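Local structure of sensor protein (Bacillus halodurans, 3O5Y) at residues N11-I14 against D15-L19; L61-S64 against A65-Q68; I120-L124 against D125-F129. The protein is a sensor histidine kinase, seen here as its GAF domain, whose full-length form probably autophosphorylates on histidine with ATP in a two-component system. All blocks are in the same frame, centred on the assembly; numbering follows the deposited sequence.

How the contacts relate
The three contacts are local, each made within one run of chain, and they follow one another along the sequence of a single GAF domain. Contacts 1 and 2 lie on opposite sides of the chain's centre, about 24 Å apart between centres, on helices 6-20 and 61-68. Contact 3, where helix 124-142 begins, is about 16 Å from contact 1 and about 20 Å from contact 2, again between centres. Contacts 1 and 3 approach to about 4 Å at their nearest atoms without touching, for helix 6-20 packs on helix 124-142. Contact 2 alone meets a bound group, an acetate probably taken from the crystallisation liquor.

Contact 1 of 3, residues N11-I14 against D15-L19; sequences NNMI and DKLKL
N12 and K16 meet one helical turn apart on the exposed side of helix 6-20, their side chains running obliquely past each other. The amide ND2 of N12 comes to 3.4 Å from CE of K16, so the touch falls on the methylene next to the ammonium group. The N12 side chain starts with CG anti to the backbone N (chi1 166°), beside its own carbonyl carbon, which brings the amide round toward K16. The lysine chain is bent at chi2, and its CG and CD pass over the backbone O of N12. On the buried side M13, present as selenomethionine, lies alongside L17, the two pointing the same way, and its chain, bent at both chi2 and chi3, sets SE 4.2 Å from CD1 of L17.

This is the N-terminal helix of the GAF fold. M13 touches L133 and L137 of helix 124-142, and L17 touches L130 there, so one ridge of apolar side chains faces the neighbouring helix. I14 and K18 instead reach Y42 of strand 35-42.

Along the helix, the backbone N of D15 bonds to O of N11 at 2.9 Å, and N of L17 to O of M13 at 3.1 Å. The straightest of the set runs from N of K18 to O of I14, 3.0 Å long with an N-H...O angle of 169°. N of K16 bonds to O of N12 and, weakly, to O of M13. The aliphatic CG of K18 also rests 3.4 Å from O of I14.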
ATOM      1  N   ASN A  11       4.964   5.655  10.286  1.00 54.95           N
ATOM      2  CA  ASN A  11       4.674   7.091  10.340  1.00 58.11           C
ATOM      3  C   ASN A  11       5.821   7.947   9.840  1.00 58.28           C
ATOM      4  O   ASN A  11       5.617   8.981   9.204  1.00 59.90           O
ATOM      5  CB  ASN A  11       4.288   7.519  11.747  1.00 60.05           C
ATOM      6  CG  ASN A  11       2.866   7.157  12.087  1.00 63.70           C
ATOM      7  OD1 ASN A  11       1.991   7.132  11.215  1.00 66.68           O
ATOM      8  ND2 ASN A  11       2.618   6.871  13.360  1.00 65.24           N
ATOM      9  N   ASN A  12       7.031   7.487  10.126  1.00 50.30           N
ATOM     10  CA  ASN A  12       8.227   8.173   9.720  1.00 51.83           C
ATOM     11  C   ASN A  12       8.364   8.097   8.216  1.00 50.47           C
ATOM     12  O   ASN A  12       8.789   9.048   7.575  1.00 51.06           O
ATOM     13  CB  ASN A  12       9.437   7.547  10.392  1.00 54.50           C
ATOM     14  CG  ASN A  12      10.731   7.993   9.769  1.00 58.75           C
ATOM     15  OD1 ASN A  12      11.160   9.136   9.968  1.00 65.63           O
ATOM     16  ND2 ASN A  12      11.360   7.104   8.987  1.00 58.15           N
HETATM   17  N   MSE A  13       7.993   6.952   7.665  1.00 50.59           N
HETATM   18  CA  MSE A  13       8.039   6.740   6.245  1.00 52.09           C
HETATM   19  C   MSE A  13       7.030   7.659   5.562  1.00 50.80           C
HETATM   20  O   MSE A  13       7.313   8.282   4.525  1.00 51.56           O
HETATM   21  CB  MSE A  13       7.678   5.310   5.960  1.00 54.72           C
HETATM   22  CG  MSE A  13       8.306   4.796   4.715  1.00 64.95           C
HETATM   23 SE   MSE A  13       6.943   4.159   3.492  1.00 86.51          SE
HETATM   24  CE  MSE A  13       5.709   3.211   4.694  1.00 81.31           C
ATOM     25  N   ILE A  14       5.851   7.739   6.160  1.00 49.06           N
ATOM     26  CA  ILE A  14       4.811   8.605   5.654  1.00 48.91           C
ATOM     27  C   ILE A  14       5.254  10.071   5.688  1.00 47.67           C
ATOM     28  O   ILE A  14       5.007  10.809   4.721  1.00 47.94           O
ATOM     29  CB  ILE A  14       3.469   8.346   6.378  1.00 50.71           C
ATOM     30  CG1 ILE A  14       2.911   6.998   5.901  1.00 52.68           C
ATOM     31  CG2 ILE A  14       2.475   9.445   6.072  1.00 52.50           C
ATOM     32  CD1 ILE A  14       1.807   6.422   6.760  1.00 56.26           C
ATOM     33  N   ASP A  15       5.941  10.470   6.764  1.00 46.69           N
ATOM     34  CA  ASP A  15       6.460  11.831   6.876  1.00 47.65           C
ATOM     35  C   ASP A  15       7.445  12.185   5.768  1.00 47.29           C
ATOM     36  O   ASP A  15       7.524  13.332   5.357  1.00 48.77           O
ATOM     37  CB  ASP A  15       7.139  12.085   8.232  1.00 50.48           C
ATOM     38  CG  ASP A  15       6.168  12.068   9.406  1.00 54.08           C
ATOM     39  OD1 ASP A  15       4.993  12.450   9.236  1.00 53.97           O
ATOM     40  OD2 ASP A  15       6.600  11.663  10.519  1.00 60.11           O
ATOM     41  N   LYS A  16       8.221  11.218   5.299  1.00 47.08           N
ATOM     42  CA  LYS A  16       9.162  11.509   4.233  1.00 49.30           C
ATOM     43  C   LYS A  16       8.420  11.627   2.909  1.00 49.69           C
ATOM     44  O   LYS A  16       8.721  12.517   2.093  1.00 52.19           O
ATOM     45  CB  LYS A  16      10.236  10.440   4.132  1.00 51.64           C
ATOM     46  CG  LYS A  16      11.160  10.337   5.329  1.00 53.58           C
ATOM     47  CD  LYS A  16      11.533   8.863   5.468  1.00 55.55           C
ATOM     48  CE  LYS A  16      12.803   8.597   6.237  1.00 60.04           C
ATOM     49  NZ  LYS A  16      13.322   7.222   5.899  1.00 61.01           N
ATOM     50  N   LEU A  17       7.441  10.748   2.704  1.00 46.65           N
ATOM     51  CA  LEU A  17       6.693  10.718   1.451  1.00 45.41           C
ATOM     52  C   LEU A  17       5.940  12.013   1.206  1.00 44.58           C
ATOM     53  O   LEU A  17       5.925  12.522   0.091  1.00 44.32           O
ATOM     54  CB  LEU A  17       5.753   9.509   1.369  1.00 46.00           C
ATOM     55  CG  LEU A  17       6.448   8.152   1.203  1.00 46.68           C
ATOM     56  CD1 LEU A  17       5.413   7.082   0.974  1.00 47.31           C
ATOM     57  CD2 LEU A  17       7.454   8.173   0.055  1.00 44.60           C
ATOM     58  N   LYS A  18       5.344  12.555   2.259  1.00 45.00           N
ATOM     59  CA  LYS A  18       4.716  13.864   2.191  1.00 45.70           C
ATOM     60  C   LYS A  18       5.574  14.932   1.481  1.00 45.41           C
ATOM     61  O   LYS A  18       5.042  15.809   0.801  1.00 46.34           O
ATOM     62  CB  LYS A  18       4.358  14.329   3.597  1.00 47.39           C
ATOM     63  CG  LYS A  18       3.150  13.631   4.181  1.00 50.07           C
ATOM     64  CD  LYS A  18       3.140  13.692   5.711  1.00 54.35           C
ATOM     65  CE  LYS A  18       2.247  14.824   6.237  1.00 58.16           C
ATOM     66  NZ  LYS A  18       1.801  14.562   7.653  1.00 59.95           N
ATOM     67  N   LEU A  19       6.891  14.834   1.620  1.00 44.84           N
ATOM     68  CA  LEU A  19       7.800  15.876   1.157  1.00 45.40           C
ATOM     69  C   LEU A  19       8.438  15.566  -0.170  1.00 45.38           C
ATOM     70  O   LEU A  19       9.062  16.442  -0.781  1.00 47.51           O
ATOM     71  CB  LEU A  19       8.911  16.094   2.196  1.00 46.31           C
ATOM     72  CG  LEU A  19       8.413  16.546   3.580  1.00 47.19           C
ATOM     73  CD1 LEU A  19       9.447  16.344   4.655  1.00 47.40           C
ATOM     74  CD2 LEU A  19       7.910  17.989   3.565  1.00 49.21           C
TER

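Contact 2 of 3, residues L61-S64 against A65-Q68; sequences LYWS and ALDQ. With ACT (acetate ion), chain C.
L66 places its CD1 methyl over one face of the W63 indole, in a CH-pi contact three residues along helix 61-68. The methyl is 4.2 Å from the centroid of the six-membered ring and 21° off the ring normal, displaced toward the rim at CE3 and CZ3. L66 reaches this position with CG anti to the carbonyl carbon (chi1 -82°), while the two side chains cross at a slant. D67 approaches the same indole differently: its OD1 lies at the ring edge, near the plane, 3.9 Å from CE3 of W63, and the carboxylate is turned 36° against the ring. At the five-membered side of the indole, NE1 is hydrogen-bonded to the backbone O of I55.

Y62 is directed into the domain, toward the sheet. Its OH donates a 2.7 Å hydrogen bond to OXT of the acetate, which lies at the ring edge in its plane. The same hydroxyl is hydrogen-bonded to OG of S113, and the acetate is held as well by hydrogen bonds with OG of S27 and NH1 of R25. On a less buried flank, OG of S64 stands 2.9 Å from OE1 of Q68.

Four backbone bonds link the two turns, the shortest from N of D67 to O of W63 at 2.7 Å. The helix thus presents an apolar side to the sheet of the GAF domain and keeps D67 at its exposed margin, where OD1 forms a salt bridge with R108. That pairing would probably offset the negative charge beside the indole edge, while the tyrosine hydroxyl carries polarity inward to an anion also held by an arginine.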
ATOM      1  N   LEU A  61      -6.612  -7.126  -5.234  1.00 41.34           N
ATOM      2  CA  LEU A  61      -5.506  -6.449  -5.928  1.00 40.88           C
ATOM      3  C   LEU A  61      -4.236  -6.556  -5.076  1.00 40.25           C
ATOM      4  O   LEU A  61      -3.156  -6.857  -5.598  1.00 39.89           O
ATOM      5  CB  LEU A  61      -5.828  -4.975  -6.177  1.00 41.25           C
ATOM      6  CG  LEU A  61      -5.274  -4.262  -7.422  1.00 41.77           C
ATOM      7  CD1 LEU A  61      -5.257  -2.757  -7.230  1.00 40.82           C
ATOM      8  CD2 LEU A  61      -3.913  -4.707  -7.772  1.00 43.70           C
ATOM      9  N   TYR A  62      -4.376  -6.324  -3.771  1.00 39.31           N
ATOM     10  CA  TYR A  62      -3.233  -6.376  -2.863  1.00 39.44           C
ATOM     11  C   TYR A  62      -2.559  -7.770  -2.845  1.00 40.10           C
ATOM     12  O   TYR A  62      -1.333  -7.867  -2.924  1.00 40.61           O
ATOM     13  CB  TYR A  62      -3.619  -5.931  -1.443  1.00 38.80           C
ATOM     14  CG  TYR A  62      -4.137  -4.497  -1.300  1.00 37.25           C
ATOM     15  CD1 TYR A  62      -4.709  -4.062  -0.097  1.00 34.94           C
ATOM     16  CD2 TYR A  62      -4.078  -3.593  -2.357  1.00 34.43           C
ATOM     17  CE1 TYR A  62      -5.176  -2.764   0.051  1.00 35.85           C
ATOM     18  CE2 TYR A  62      -4.546  -2.288  -2.221  1.00 34.47           C
ATOM     19  CZ  TYR A  62      -5.079  -1.872  -1.010  1.00 35.45           C
ATOM     20  OH  TYR A  62      -5.550  -0.583  -0.870  1.00 32.19           O
ATOM     21  N   TRP A  63      -3.349  -8.842  -2.764  1.00 40.48           N
ATOM     22  CA  TRP A  63      -2.783 -10.194  -2.819  1.00 41.10           C
ATOM     23  C   TRP A  63      -2.178 -10.510  -4.173  1.00 42.18           C
ATOM     24  O   TRP A  63      -1.218 -11.279  -4.275  1.00 43.36           O
ATOM     25  CB  TRP A  63      -3.829 -11.244  -2.478  1.00 41.15           C
ATOM     26  CG  TRP A  63      -3.922 -11.490  -1.034  1.00 40.16           C
ATOM     27  CD1 TRP A  63      -4.889 -11.053  -0.201  1.00 40.75           C
ATOM     28  CD2 TRP A  63      -2.981 -12.197  -0.226  1.00 41.44           C
ATOM     29  NE1 TRP A  63      -4.647 -11.473   1.084  1.00 43.16           N
ATOM     30  CE2 TRP A  63      -3.475 -12.176   1.100  1.00 43.04           C
ATOM     31  CE3 TRP A  63      -1.777 -12.872  -0.496  1.00 39.57           C
ATOM     32  CZ2 TRP A  63      -2.812 -12.803   2.162  1.00 42.85           C
ATOM     33  CZ3 TRP A  63      -1.115 -13.483   0.553  1.00 41.15           C
ATOM     34  CH2 TRP A  63      -1.638 -13.446   1.873  1.00 42.96           C
ATOM     35  N   SER A  64      -2.728  -9.904  -5.218  1.00 42.49           N
ATOM     36  CA  SER A  64      -2.211 -10.116  -6.549  1.00 43.60           C
ATOM     37  C   SER A  64      -0.780  -9.567  -6.664  1.00 43.76           C
ATOM     38  O   SER A  64       0.083 -10.197  -7.275  1.00 44.65           O
ATOM     39  CB  SER A  64      -3.155  -9.479  -7.560  1.00 44.02           C
ATOM     40  OG  SER A  64      -2.685  -9.694  -8.864  1.00 47.03           O
ATOM     41  N   ALA A  65      -0.530  -8.413  -6.046  1.00 43.47           N
ATOM     42  CA  ALA A  65       0.799  -7.819  -6.003  1.00 43.53           C
ATOM     43  C   ALA A  65       1.764  -8.693  -5.206  1.00 43.88           C
ATOM     44  O   ALA A  65       2.899  -8.903  -5.615  1.00 44.09           O
ATOM     45  CB  ALA A  65       0.732  -6.428  -5.402  1.00 43.54           C
ATOM     46  N   LEU A  66       1.295  -9.202  -4.071  1.00 45.84           N
ATOM     47  CA  LEU A  66       2.079 -10.102  -3.248  1.00 46.37           C
ATOM     48  C   LEU A  66       2.383 -11.414  -3.957  1.00 48.04           C
ATOM     49  O   LEU A  66       3.519 -11.889  -3.891  1.00 49.09           O
ATOM     50  CB  LEU A  66       1.382 -10.388  -1.920  1.00 48.16           C
ATOM     51  CG  LEU A  66       1.507  -9.400  -0.772  1.00 47.80           C
ATOM     52  CD1 LEU A  66       0.598  -9.831   0.347  1.00 50.16           C
ATOM     53  CD2 LEU A  66       2.946  -9.295  -0.271  1.00 48.47           C
ATOM     54  N   ASP A  67       1.383 -12.011  -4.612  1.00 49.48           N
ATOM     55  CA  ASP A  67       1.589 -13.296  -5.294  1.00 51.95           C
ATOM     56  C   ASP A  67       2.547 -13.150  -6.474  1.00 52.09           C
ATOM     57  O   ASP A  67       3.432 -13.982  -6.660  1.00 54.13           O
ATOM     58  CB  ASP A  67       0.262 -13.933  -5.758  1.00 53.36           C
ATOM     59  CG  ASP A  67      -0.625 -14.407  -4.592  1.00 57.13           C
ATOM     60  OD1 ASP A  67      -0.101 -14.744  -3.502  1.00 58.02           O
ATOM     61  OD2 ASP A  67      -1.874 -14.453  -4.775  1.00 61.73           O
ATOM     62  N   GLN A  68       2.365 -12.089  -7.258  1.00 51.93           N
ATOM     63  CA  GLN A  68       3.172 -11.829  -8.464  1.00 53.81           C
ATOM     64  C   GLN A  68       4.559 -11.284  -8.119  1.00 53.43           C
ATOM     65  O   GLN A  68       5.448 -11.260  -8.965  1.00 55.57           O
ATOM     66  CB  GLN A  68       2.481 -10.799  -9.379  1.00 54.56           C
ATOM     67  CG  GLN A  68       1.267 -11.282 -10.174  1.00 58.54           C
ATOM     68  CD  GLN A  68       0.615 -10.146 -10.990  1.00 63.74           C
ATOM     69  OE1 GLN A  68      -0.605  -9.946 -10.931  1.00 65.75           O
ATOM     70  NE2 GLN A  68       1.433  -9.395 -11.742  1.00 64.38           N
TER
HETATM   71  C   ACT C   2      -7.549   0.067   2.019  1.00 45.04           C
HETATM   72  O   ACT C   2      -8.319  -0.770   1.450  1.00 45.44           O
HETATM   73  OXT ACT C   2      -6.350   0.155   1.615  1.00 44.20           O
HETATM   74  CH3 ACT C   2      -8.075   0.906   3.138  1.00 44.59           C

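Contact 3 of 3, residues I120-L124 against D125-F129; sequences IDWSL and DDLAF
This is a helix N-cap, formed where the loop after strand 108-116 turns into helix 124-142. S123 is the capping residue: its OG accepts a hydrogen bond from the backbone N of D126, 3.3 Å long and with an N-H...O angle of 160°. The hydroxyl stands between the backbone N and the carbonyl carbon (chi1 65°), turned toward the first turn. An alanine here would remove that acceptor and is likely to leave N of D126 without its capping partner. The next bonds are made by the backbone, N of L127 to O of S123 at 3.1 Å and N of A128 to O of L124 at 2.8 Å.

Alongside the cap, CB of D126 meets the W122 ring at its edge, in plane, 4.0 Å from CE3, with carboxylate and ring planes 70° apart. CB of W122 packs against CG of L127. A water accepts from N of S123 and donates to OD2 of D126 at 2.7 Å, joining cap and carboxylate.

Beneath the helix start, W122 and L127 both touch L98 of strand 96-103, W122 makes a cation-pi contact with R116 of strand 108-116, and V21, just after helix 6-20, touches W122 and F129.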
ATOM      1  N   ILE A 120      -2.976  11.259 -12.294  1.00 45.12           N
ATOM      2  CA  ILE A 120      -1.706  11.778 -12.781  1.00 44.13           C
ATOM      3  C   ILE A 120      -0.730  10.610 -12.805  1.00 43.86           C
ATOM      4  O   ILE A 120      -0.562   9.925 -11.808  1.00 44.53           O
ATOM      5  CB  ILE A 120      -1.226  12.954 -11.870  1.00 44.33           C
ATOM      6  CG1 ILE A 120      -2.175  14.156 -12.031  1.00 44.90           C
ATOM      7  CG2 ILE A 120       0.223  13.344 -12.162  1.00 43.91           C
ATOM      8  CD1 ILE A 120      -2.175  15.115 -10.873  1.00 47.00           C
ATOM      9  N   ASP A 121      -0.110  10.360 -13.950  1.00 44.30           N
ATOM     10  CA  ASP A 121       0.817   9.242 -14.097  1.00 44.60           C
ATOM     11  C   ASP A 121       1.937   9.246 -13.060  1.00 44.68           C
ATOM     12  O   ASP A 121       2.409  10.294 -12.624  1.00 44.03           O
ATOM     13  CB  ASP A 121       1.478   9.264 -15.474  1.00 45.44           C
ATOM     14  CG  ASP A 121       0.484   9.148 -16.612  1.00 46.21           C
ATOM     15  OD1 ASP A 121      -0.597   8.562 -16.422  1.00 47.24           O
ATOM     16  OD2 ASP A 121       0.807   9.634 -17.711  1.00 47.51           O
ATOM     17  N   TRP A 122       2.356   8.049 -12.681  1.00 45.23           N
ATOM     18  CA  TRP A 122       3.525   7.873 -11.865  1.00 45.09           C
ATOM     19  C   TRP A 122       4.757   7.967 -12.755  1.00 45.74           C
ATOM     20  O   TRP A 122       4.856   7.258 -13.747  1.00 46.52           O
ATOM     21  CB  TRP A 122       3.435   6.514 -11.171  1.00 45.09           C
ATOM     22  CG  TRP A 122       2.501   6.578  -9.997  1.00 44.50           C
ATOM     23  CD1 TRP A 122       1.192   6.218  -9.970  1.00 43.88           C
ATOM     24  CD2 TRP A 122       2.809   7.077  -8.688  1.00 44.22           C
ATOM     25  NE1 TRP A 122       0.658   6.449  -8.719  1.00 44.16           N
ATOM     26  CE2 TRP A 122       1.634   6.973  -7.913  1.00 44.68           C
ATOM     27  CE3 TRP A 122       3.967   7.595  -8.094  1.00 43.82           C
ATOM     28  CZ2 TRP A 122       1.581   7.367  -6.577  1.00 44.28           C
ATOM     29  CZ3 TRP A 122       3.908   7.994  -6.772  1.00 44.21           C
ATOM     30  CH2 TRP A 122       2.721   7.868  -6.026  1.00 44.89           C
ATOM     31  N   SER A 123       5.696   8.843 -12.422  1.00 45.63           N
ATOM     32  CA  SER A 123       6.941   8.905 -13.194  1.00 46.65           C
ATOM     33  C   SER A 123       7.881   7.760 -12.806  1.00 46.30           C
ATOM     34  O   SER A 123       7.702   7.125 -11.765  1.00 45.25           O
ATOM     35  CB  SER A 123       7.635  10.247 -12.963  1.00 47.44           C
ATOM     36  OG  SER A 123       8.038  10.348 -11.601  1.00 49.42           O
ATOM     37  N   LEU A 124       8.886   7.514 -13.644  1.00 47.46           N
ATOM     38  CA  LEU A 124       9.899   6.491 -13.407  1.00 47.80           C
ATOM     39  C   LEU A 124      10.720   6.840 -12.177  1.00 48.13           C
ATOM     40  O   LEU A 124      11.026   5.959 -11.361  1.00 48.15           O
ATOM     41  CB  LEU A 124      10.828   6.385 -14.617  1.00 49.48           C
ATOM     42  CG  LEU A 124      11.815   5.219 -14.870  1.00 51.92           C
ATOM     43  CD1 LEU A 124      13.213   5.757 -15.164  1.00 54.99           C
ATOM     44  CD2 LEU A 124      11.868   4.095 -13.820  1.00 51.07           C
ATOM     45  N   ASP A 125      11.072   8.121 -12.040  1.00 48.67           N
ATOM     46  CA  ASP A 125      11.822   8.596 -10.884  1.00 49.44           C
ATOM     47  C   ASP A 125      11.095   8.301  -9.567  1.00 47.45           C
ATOM     48  O   ASP A 125      11.707   7.846  -8.611  1.00 47.65           O
ATOM     49  CB  ASP A 125      12.149  10.100 -10.992  1.00 51.59           C
ATOM     50  CG  ASP A 125      13.045  10.430 -12.198  1.00 56.99           C
ATOM     51  OD1 ASP A 125      13.961   9.631 -12.525  1.00 59.61           O
ATOM     52  OD2 ASP A 125      12.824  11.496 -12.831  1.00 62.15           O
ATOM     53  N   ASP A 126       9.800   8.570  -9.516  1.00 45.78           N
ATOM     54  CA  ASP A 126       9.053   8.321  -8.302  1.00 44.82           C
ATOM     55  C   ASP A 126       8.954   6.831  -8.032  1.00 43.78           C
ATOM     56  O   ASP A 126       9.121   6.412  -6.904  1.00 44.02           O
ATOM     57  CB  ASP A 126       7.662   8.969  -8.355  1.00 44.67           C
ATOM     58  CG  ASP A 126       7.714  10.481  -8.162  1.00 46.26           C
ATOM     59  OD1 ASP A 126       8.823  11.036  -7.902  1.00 48.38           O
ATOM     60  OD2 ASP A 126       6.640  11.116  -8.271  1.00 44.34           O
ATOM     61  N   LEU A 127       8.714   6.030  -9.068  1.00 42.73           N
ATOM     62  CA  LEU A 127       8.604   4.585  -8.886  1.00 42.11           C
ATOM     63  C   LEU A 127       9.918   3.957  -8.445  1.00 41.48           C
ATOM     64  O   LEU A 127       9.910   3.085  -7.588  1.00 41.64           O
ATOM     65  CB  LEU A 127       8.044   3.867 -10.132  1.00 42.03           C
ATOM     66  CG  LEU A 127       6.599   4.216 -10.527  1.00 43.54           C
ATOM     67  CD1 LEU A 127       6.317   3.847 -11.980  1.00 43.79           C
ATOM     68  CD2 LEU A 127       5.596   3.530  -9.639  1.00 44.83           C
ATOM     69  N   ALA A 128      11.033   4.381  -9.035  1.00 39.85           N
ATOM     70  CA  ALA A 128      12.365   3.891  -8.618  1.00 39.49           C
ATOM     71  C   ALA A 128      12.635   4.270  -7.172  1.00 39.18           C
ATOM     72  O   ALA A 128      13.069   3.428  -6.373  1.00 39.07           O
ATOM     73  CB  ALA A 128      13.471   4.429  -9.510  1.00 39.49           C
ATOM     74  N   PHE A 129      12.326   5.518  -6.830  1.00 38.75           N
ATOM     75  CA  PHE A 129      12.527   6.000  -5.467  1.00 39.17           C
ATOM     76  C   PHE A 129      11.680   5.215  -4.460  1.00 39.02           C
ATOM     77  O   PHE A 129      12.195   4.753  -3.471  1.00 39.98           O
ATOM     78  CB  PHE A 129      12.264   7.509  -5.373  1.00 39.07           C
ATOM     79  CG  PHE A 129      12.347   8.041  -3.980  1.00 39.69           C
ATOM     80  CD1 PHE A 129      11.186   8.320  -3.261  1.00 38.16           C
ATOM     81  CD2 PHE A 129      13.598   8.258  -3.376  1.00 39.74           C
ATOM     82  CE1 PHE A 129      11.254   8.802  -1.970  1.00 39.88           C
ATOM     83  CE2 PHE A 129      13.695   8.746  -2.067  1.00 39.87           C
ATOM     84  CZ  PHE A 129      12.528   9.016  -1.353  1.00 40.85           C
TER
HETATM   85  O   HOH W   1       4.792  10.498 -10.095  1.00 37.23           O